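6-aminohexanoate-dimer hydrolase (Bacillus anthracis, PDB 4GB7) probably hydrolyses the amide bond of 6-aminohexanoate dimers, as a serine hydrolase of the beta-lactamase clan. Local coordinates at residues Y288-E293 with G302-A307; L65-K70 with K295-S300; V116-L121 with K384-I389. All blocks are in the same frame, centred on the assembly; numbering follows the deposited sequence.

How the interactions relate
Interactions 1 and 2 sit together, their centres about 5 Å apart. They share the small antiparallel sheet in which strand 66-69 flanks strand 287-290, and strand 287-290 flanks strand 303-305. Backbone bonds from Y289 to N67 and from T291 to L65 join the two contacts directly. Residues 295-300 belong to the loop that links the two strands of interaction 1. Interaction 3 lies in the five-stranded antiparallel sheet, with its centre about 26 Å from that of interaction 1 and 29 Å from that of interaction 2. Along the chain, interaction 1 is nested inside interaction 3; residues 65-70 precede 116-121, so interaction 2 crosses both. Interactions 1 and 2 thus hold one sheet and its loop, interaction 3 another.

Interaction 1 (Y288-E293 with G302-A307); sequences YYVTDE and GLNATA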
# COMPACT_ATOMS: atom_id res chain seq x y z
N TYR A 288 7.13 3.25 10.20
CA TYR A 288 6.16 3.76 11.17
C TYR A 288 4.79 3.90 10.54
O TYR A 288 4.67 4.08 9.30
CB TYR A 288 6.61 5.08 11.79
CG TYR A 288 6.77 6.26 10.86
CD1 TYR A 288 5.66 7.03 10.42
CD2 TYR A 288 8.05 6.66 10.48
CE1 TYR A 288 5.87 8.16 9.60
CE2 TYR A 288 8.24 7.77 9.68
CZ TYR A 288 7.14 8.52 9.26
OH TYR A 288 7.29 9.66 8.48
N TYR A 289 3.76 3.77 11.38
CA TYR A 289 2.39 4.04 10.98
C TYR A 289 1.90 5.37 11.54
O TYR A 289 2.04 5.63 12.74
CB TYR A 289 1.41 3.02 11.57
CG TYR A 289 1.24 1.74 10.80
CD1 TYR A 289 0.38 1.66 9.69
CD2 TYR A 289 1.93 0.59 11.19
CE1 TYR A 289 0.22 0.47 8.99
CE2 TYR A 289 1.75 -0.60 10.50
CZ TYR A 289 0.89 -0.67 9.43
OH TYR A 289 0.79 -1.90 8.79
N VAL A 290 1.30 6.17 10.67
CA VAL A 290 0.47 7.28 11.12
C VAL A 290 -0.71 6.69 11.88
O VAL A 290 -1.28 5.67 11.48
CB VAL A 290 0.03 8.15 9.95
CG1 VAL A 290 -1.07 9.11 10.35
CG2 VAL A 290 1.28 8.83 9.35
N THR A 291 -1.09 7.38 12.95
CA THR A 291 -2.22 6.91 13.78
C THR A 291 -3.30 7.98 13.96
O THR A 291 -3.07 9.15 13.73
CB THR A 291 -1.75 6.46 15.19
OG1 THR A 291 -1.45 7.61 16.00
CG2 THR A 291 -0.53 5.51 15.10
N ASP A 292 -4.46 7.57 14.48
CA ASP A 292 -5.43 8.50 15.04
C ASP A 292 -4.99 8.95 16.45
O ASP A 292 -3.93 8.55 16.95
CB ASP A 292 -6.88 7.90 14.95
CG ASP A 292 -7.14 6.77 15.89
OD1 ASP A 292 -6.41 6.63 16.87
OD2 ASP A 292 -8.17 6.05 15.65
N GLU A 293 -5.80 9.80 17.08
CA GLU A 293 -5.43 10.40 18.35
C GLU A 293 -5.39 9.36 19.46
O GLU A 293 -4.80 9.61 20.52
CB GLU A 293 -6.42 11.47 18.72
CG GLU A 293 -6.39 12.71 17.88
CD GLU A 293 -7.67 13.51 18.10
OE1 GLU A 293 -8.75 13.21 17.47
OE2 GLU A 293 -7.59 14.43 18.94
N GLY A 302 -1.46 4.34 6.23
CA GLY A 302 -0.53 5.11 7.07
C GLY A 302 0.90 4.62 7.28
O GLY A 302 1.64 5.19 8.09
N LEU A 303 1.30 3.57 6.58
CA LEU A 303 2.65 3.01 6.73
C LEU A 303 3.62 3.82 5.92
O LEU A 303 3.33 4.16 4.78
CB LEU A 303 2.70 1.54 6.33
CG LEU A 303 3.99 0.77 6.63
CD1 LEU A 303 4.36 0.75 8.13
CD2 LEU A 303 3.86 -0.64 6.07
N ASN A 304 4.73 4.16 6.53
CA ASN A 304 5.84 4.96 5.97
C ASN A 304 7.10 4.09 6.09
O ASN A 304 7.41 3.57 7.18
CB ASN A 304 6.05 6.23 6.77
CG ASN A 304 4.97 7.27 6.53
OD1 ASN A 304 5.23 8.31 5.87
ND2 ASN A 304 3.75 7.00 6.97
N ALA A 305 7.80 3.89 4.97
CA ALA A 305 8.96 2.99 4.93
C ALA A 305 9.97 3.49 3.90
O ALA A 305 9.63 4.33 3.05
CB ALA A 305 8.55 1.57 4.60
N THR A 306 11.18 2.98 3.95
CA THR A 306 12.15 3.33 2.89
C THR A 306 11.97 2.42 1.66
O THR A 306 11.35 1.33 1.72
CB THR A 306 13.62 3.23 3.36
OG1 THR A 306 13.97 1.85 3.46
CG2 THR A 306 13.89 4.01 4.64
N ALA A 307 12.44 2.89 0.52
CA ALA A 307 12.23 2.21 -0.75
C ALA A 307 12.94 0.85 -0.82
O ALA A 307 12.34 -0.14 -1.30
CB ALA A 307 12.66 3.08 -1.95
O HOH W 1 6.94 10.29 5.25
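The ring of Y288 lies against the side chain of N304. N304 CB sits over one ring face, 3.6 Å from the centroid, in a CH-pi contact. The N304 amide is turned almost parallel to the ring, with the two planes 11° apart, and N304 CG comes 3.3 Å from Y288 CE1. Y288 CG stands between its own backbone N and carbonyl carbon (chi1 63°), which brings the ring back over N304. Y289 and L303 pair in a similar way on the other face of the sheet. L303 CD1 stands over the centre of the Y289 ring, 3.8 Å from the centroid.

Strands 287-290 and 303-305 are antiparallel neighbours in the small four-stranded sheet. Y288 and N304 form a hydrogen-bonded pair, with Y288 O 2.8 Å from N304 N. Y289 and L303 form a non-hydrogen-bonded pair. V290 N donates to G302 O at 2.8 Å, and N304 ND2 adds a weak bond to the same oxygen.

Further out, a water donates to N304 OD1 at 2.7 Å and lies at weak bonding distance from Y288 OH. That hydroxyl is also hydrogen-bonded to the backbone N of K61. F145 of helix 143-155 packs against both Y289 and L303.

Interaction 2 (L65-K70 with K295-S300); sequences LINDVK and KIEQAS
N67 reaches from edge strand 66-69 of the small antiparallel sheet to K295 and E297, in the loop between strands 287-290 and 303-305. Its CB points toward that loop and passes 4.0 Å from E297 OE2. CG is anti to the carbonyl carbon (chi1 -69°), and the amide beyond it faces both partners. OD1 accepts from K295 NZ at 2.7 Å, with the donor nearly in line with the amide C=O. N67 ND2 donates to K295 O at 3.0 Å. N67 ND2 also donates to E297 OE2 at 2.8 Å, and that oxygen lies in the plane of the amide. The carboxylate is turned nearly perpendicular to that amide, at 86°, and is met from above its own plane. Four polar bonds thus link the strand to the loop, three of them through this one amide, which fixes its rotation.

E297 is itself held by a salt bridge to R262 and by the backbone N of A270. The K295 chain bends at chi2, chi3 and chi4, curling back so that its ammonium group meets the strand. K295 CE packs 4.2 Å from L65 CB. K295 NZ also donates to I66 O at 2.9 Å, approaching from above the carbonyl plane.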
# COMPACT_ATOMS: atom_id res chain seq x y z
N LEU A 65 0.86 12.00 14.54
CA LEU A 65 1.16 10.99 15.53
C LEU A 65 1.51 9.66 14.85
O LEU A 65 0.87 9.29 13.86
CB LEU A 65 -0.06 10.77 16.41
CG LEU A 65 -0.61 11.99 17.19
CD1 LEU A 65 -1.82 11.51 18.00
CD2 LEU A 65 0.49 12.64 18.04
N ILE A 66 2.49 8.95 15.42
CA ILE A 66 3.00 7.70 14.81
C ILE A 66 3.26 6.62 15.86
O ILE A 66 3.49 6.91 17.04
CB ILE A 66 4.28 7.92 14.00
CG1 ILE A 66 5.48 8.30 14.88
CG2 ILE A 66 4.05 8.95 12.92
CD1 ILE A 66 6.84 8.08 14.23
N ASN A 67 3.20 5.38 15.39
CA ASN A 67 3.70 4.23 16.11
C ASN A 67 4.82 3.64 15.30
O ASN A 67 4.65 3.31 14.12
CB ASN A 67 2.64 3.14 16.22
CG ASN A 67 1.52 3.50 17.12
OD1 ASN A 67 1.57 4.48 17.85
ND2 ASN A 67 0.48 2.65 17.12
N ASP A 68 5.97 3.49 15.94
CA ASP A 68 7.13 2.93 15.27
C ASP A 68 6.96 1.45 14.93
O ASP A 68 6.41 0.67 15.74
CB ASP A 68 8.38 3.09 16.12
CG ASP A 68 8.90 4.49 16.18
OD1 ASP A 68 8.68 5.33 15.28
OD2 ASP A 68 9.62 4.73 17.17
N VAL A 69 7.49 1.07 13.77
CA VAL A 69 7.61 -0.33 13.33
C VAL A 69 9.10 -0.65 13.26
O VAL A 69 9.78 -0.28 12.33
CB VAL A 69 6.94 -0.52 11.97
CG1 VAL A 69 7.14 -1.93 11.42
CG2 VAL A 69 5.48 -0.08 12.06
N LYS A 70 9.60 -1.33 14.28
CA LYS A 70 11.04 -1.51 14.45
C LYS A 70 11.63 -2.57 13.54
O LYS A 70 11.06 -3.67 13.36
CB LYS A 70 11.37 -1.88 15.89
CG LYS A 70 11.16 -0.74 16.88
CD LYS A 70 11.60 -1.11 18.28
CE LYS A 70 10.69 -2.11 18.99
NZ LYS A 70 11.24 -2.67 20.28
N LYS A 295 -3.90 6.48 19.04
CA LYS A 295 -2.74 5.65 18.68
C LYS A 295 -3.11 4.35 17.97
O LYS A 295 -2.31 3.37 17.90
CB LYS A 295 -1.80 5.42 19.88
CG LYS A 295 -1.32 6.68 20.58
CD LYS A 295 -0.67 7.72 19.63
CE LYS A 295 0.39 7.20 18.60
NZ LYS A 295 1.69 6.82 19.26
N ILE A 296 -4.30 4.35 17.36
CA ILE A 296 -4.68 3.29 16.43
C ILE A 296 -4.16 3.63 15.05
O ILE A 296 -4.45 4.71 14.51
CB ILE A 296 -6.22 3.08 16.40
CG1 ILE A 296 -6.73 2.56 17.75
CG2 ILE A 296 -6.62 2.14 15.28
CD1 ILE A 296 -6.14 1.27 18.23
N GLU A 297 -3.45 2.68 14.45
CA GLU A 297 -2.80 2.93 13.18
C GLU A 297 -3.83 3.00 12.03
O GLU A 297 -4.83 2.30 12.05
CB GLU A 297 -1.81 1.82 12.81
CG GLU A 297 -0.71 1.56 13.84
CD GLU A 297 -1.05 0.58 14.92
OE1 GLU A 297 -2.24 0.20 15.07
OE2 GLU A 297 -0.09 0.27 15.69
N GLN A 298 -3.57 3.87 11.04
CA GLN A 298 -4.23 3.78 9.74
C GLN A 298 -3.67 2.58 9.01
O GLN A 298 -2.71 2.72 8.26
CB GLN A 298 -3.90 5.01 8.86
CG GLN A 298 -4.43 6.30 9.37
CD GLN A 298 -3.99 7.45 8.53
OE1 GLN A 298 -3.14 7.30 7.64
NE2 GLN A 298 -4.51 8.62 8.82
N ALA A 299 -4.28 1.42 9.21
CA ALA A 299 -3.85 0.21 8.56
C ALA A 299 -3.95 0.28 7.03
O ALA A 299 -3.23 -0.43 6.31
CB ALA A 299 -4.70 -0.98 9.07
N SER A 300 -4.86 1.13 6.54
CA SER A 300 -5.22 1.17 5.13
C SER A 300 -4.35 2.12 4.38
O SER A 300 -4.28 2.02 3.18
CB SER A 300 -6.70 1.57 4.95
OG SER A 300 -6.93 2.87 5.47

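Interaction 3 (V116-L121 with K384-I389); sequences VHNGQL and KAKMVI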
# COMPACT_ATOMS: atom_id res chain seq x y z
N VAL A 116 14.85 -4.25 -8.54
CA VAL A 116 15.54 -5.45 -8.08
C VAL A 116 15.26 -6.56 -9.11
O VAL A 116 14.12 -6.68 -9.60
CB VAL A 116 15.06 -5.88 -6.71
CG1 VAL A 116 15.85 -7.12 -6.21
CG2 VAL A 116 15.24 -4.76 -5.70
N HIS A 117 16.28 -7.33 -9.45
CA HIS A 117 16.20 -8.36 -10.51
C HIS A 117 17.01 -9.55 -10.08
O HIS A 117 18.19 -9.43 -9.73
CB HIS A 117 16.73 -7.84 -11.82
CG HIS A 117 16.58 -8.79 -12.96
ND1 HIS A 117 17.59 -9.04 -13.83
CD2 HIS A 117 15.49 -9.59 -13.36
CE1 HIS A 117 17.16 -9.95 -14.76
NE2 HIS A 117 15.88 -10.30 -14.46
N ASN A 118 16.36 -10.70 -10.01
CA ASN A 118 16.99 -11.91 -9.48
C ASN A 118 17.64 -11.68 -8.12
O ASN A 118 18.71 -12.23 -7.79
CB ASN A 118 18.02 -12.53 -10.48
CG ASN A 118 17.39 -12.97 -11.79
OD1 ASN A 118 16.39 -13.67 -11.79
ND2 ASN A 118 18.00 -12.58 -12.91
N GLY A 119 16.95 -10.92 -7.29
CA GLY A 119 17.38 -10.70 -5.92
C GLY A 119 18.59 -9.82 -5.77
O GLY A 119 19.20 -9.80 -4.72
N GLN A 120 18.89 -9.05 -6.80
CA GLN A 120 19.99 -8.08 -6.70
C GLN A 120 19.48 -6.71 -7.14
O GLN A 120 18.68 -6.62 -8.09
CB GLN A 120 21.15 -8.47 -7.59
CG GLN A 120 21.72 -9.85 -7.28
CD GLN A 120 22.86 -10.21 -8.21
OE1 GLN A 120 22.76 -10.08 -9.44
NE2 GLN A 120 23.98 -10.62 -7.63
N LEU A 121 19.91 -5.67 -6.42
CA LEU A 121 19.59 -4.31 -6.80
C LEU A 121 20.24 -3.92 -8.13
O LEU A 121 21.45 -4.09 -8.32
CB LEU A 121 20.05 -3.36 -5.70
CG LEU A 121 19.87 -1.87 -5.88
CD1 LEU A 121 18.41 -1.51 -5.87
CD2 LEU A 121 20.69 -1.11 -4.79
N LYS A 384 7.61 -13.61 -13.52
CA LYS A 384 8.16 -14.20 -14.74
C LYS A 384 9.63 -13.75 -14.89
O LYS A 384 10.50 -14.58 -15.19
CB LYS A 384 7.36 -13.79 -15.98
CG LYS A 384 7.79 -14.49 -17.26
CD LYS A 384 6.87 -14.17 -18.43
CE LYS A 384 7.16 -15.04 -19.63
NZ LYS A 384 8.14 -14.32 -20.49
N ALA A 385 9.86 -12.45 -14.74
CA ALA A 385 11.20 -11.87 -14.83
C ALA A 385 11.95 -11.81 -13.52
O ALA A 385 13.10 -11.35 -13.48
CB ALA A 385 11.17 -10.51 -15.50
N LYS A 386 11.32 -12.28 -12.45
CA LYS A 386 11.93 -12.26 -11.13
C LYS A 386 12.37 -10.82 -10.77
O LYS A 386 13.52 -10.59 -10.43
CB LYS A 386 13.08 -13.28 -11.10
CG LYS A 386 12.59 -14.72 -11.31
CD LYS A 386 13.55 -15.56 -12.15
CE LYS A 386 13.57 -15.18 -13.64
NZ LYS A 386 14.93 -14.75 -14.12
N MSE A 387 11.45 -9.86 -10.91
CA MSE A 387 11.73 -8.46 -10.72
C MSE A 387 10.77 -7.84 -9.72
O MSE A 387 9.58 -8.20 -9.66
CB MSE A 387 11.65 -7.72 -12.06
CG MSE A 387 12.02 -6.31 -11.98
SE MSE A 387 11.70 -5.32 -13.64
CE MSE A 387 9.74 -5.52 -13.45
N VAL A 388 11.33 -7.00 -8.87
CA VAL A 388 10.55 -6.16 -7.94
C VAL A 388 10.81 -4.70 -8.31
O VAL A 388 11.97 -4.28 -8.47
CB VAL A 388 10.98 -6.40 -6.50
CG1 VAL A 388 10.27 -5.45 -5.51
CG2 VAL A 388 10.78 -7.85 -6.11
N ILE A 389 9.74 -3.90 -8.37
CA ILE A 389 9.86 -2.46 -8.49
C ILE A 389 9.12 -1.79 -7.33
O ILE A 389 7.98 -2.15 -7.02
CB ILE A 389 9.37 -1.94 -9.83
CG1 ILE A 389 10.28 -2.49 -10.97
CG2 ILE A 389 9.22 -0.43 -9.87
CD1 ILE A 389 9.91 -1.98 -12.35
O HOH W 2 14.35 -9.77 -7.70
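The side chains of H117 and N118 reach A385 and K386 with their ends where two antiparallel strands meet in the five-stranded sheet. H117 starts a type I' turn, H117 to Q120, that joins strand 110-117 to strand 120-126 in a beta hairpin. K386 and M387 form a G1 beta bulge opposite D382, where strand 377-382 leads into strand 387-393.

The H117 ring presents an edge to A385, whose carbonyl oxygen lies in the ring plane, 3.0 Å from H117 CD2. Its CG is anti to the backbone N (chi1 -176°), which carries the ring to the loop before strand 387-393. H117 NE2 is hydrogen-bonded to E418, beyond the end of helix 402-417. One face of the ring carries the amide of its neighbour N118, with N118 ND2 3.3 Å above the plane and offset toward the rim.

N118 and K386 meet through their polar ends. The lysine chain, in the conformer described, bends at chi2, chi3 and chi4 and wraps round the asparagine oxygen. K386 NZ donates to N118 OD1 at 3.0 Å, in the carbonyl plane and on a lone pair, though a second conformer makes this bond doubtful. A long, weak ion pair links the same nitrogen to E418.

On the other face, V116 and V388 pack side by side, 4.1 Å between their CB atoms. They form a hydrogen-bonded pair: V116 N meets V388 O at 2.9 Å, and V116 O accepts from V388 N. N118 N donates to K386 O, which also accepts from a water 3.0 Å away; that water in turn accepts from G119 N at 2.9 Å.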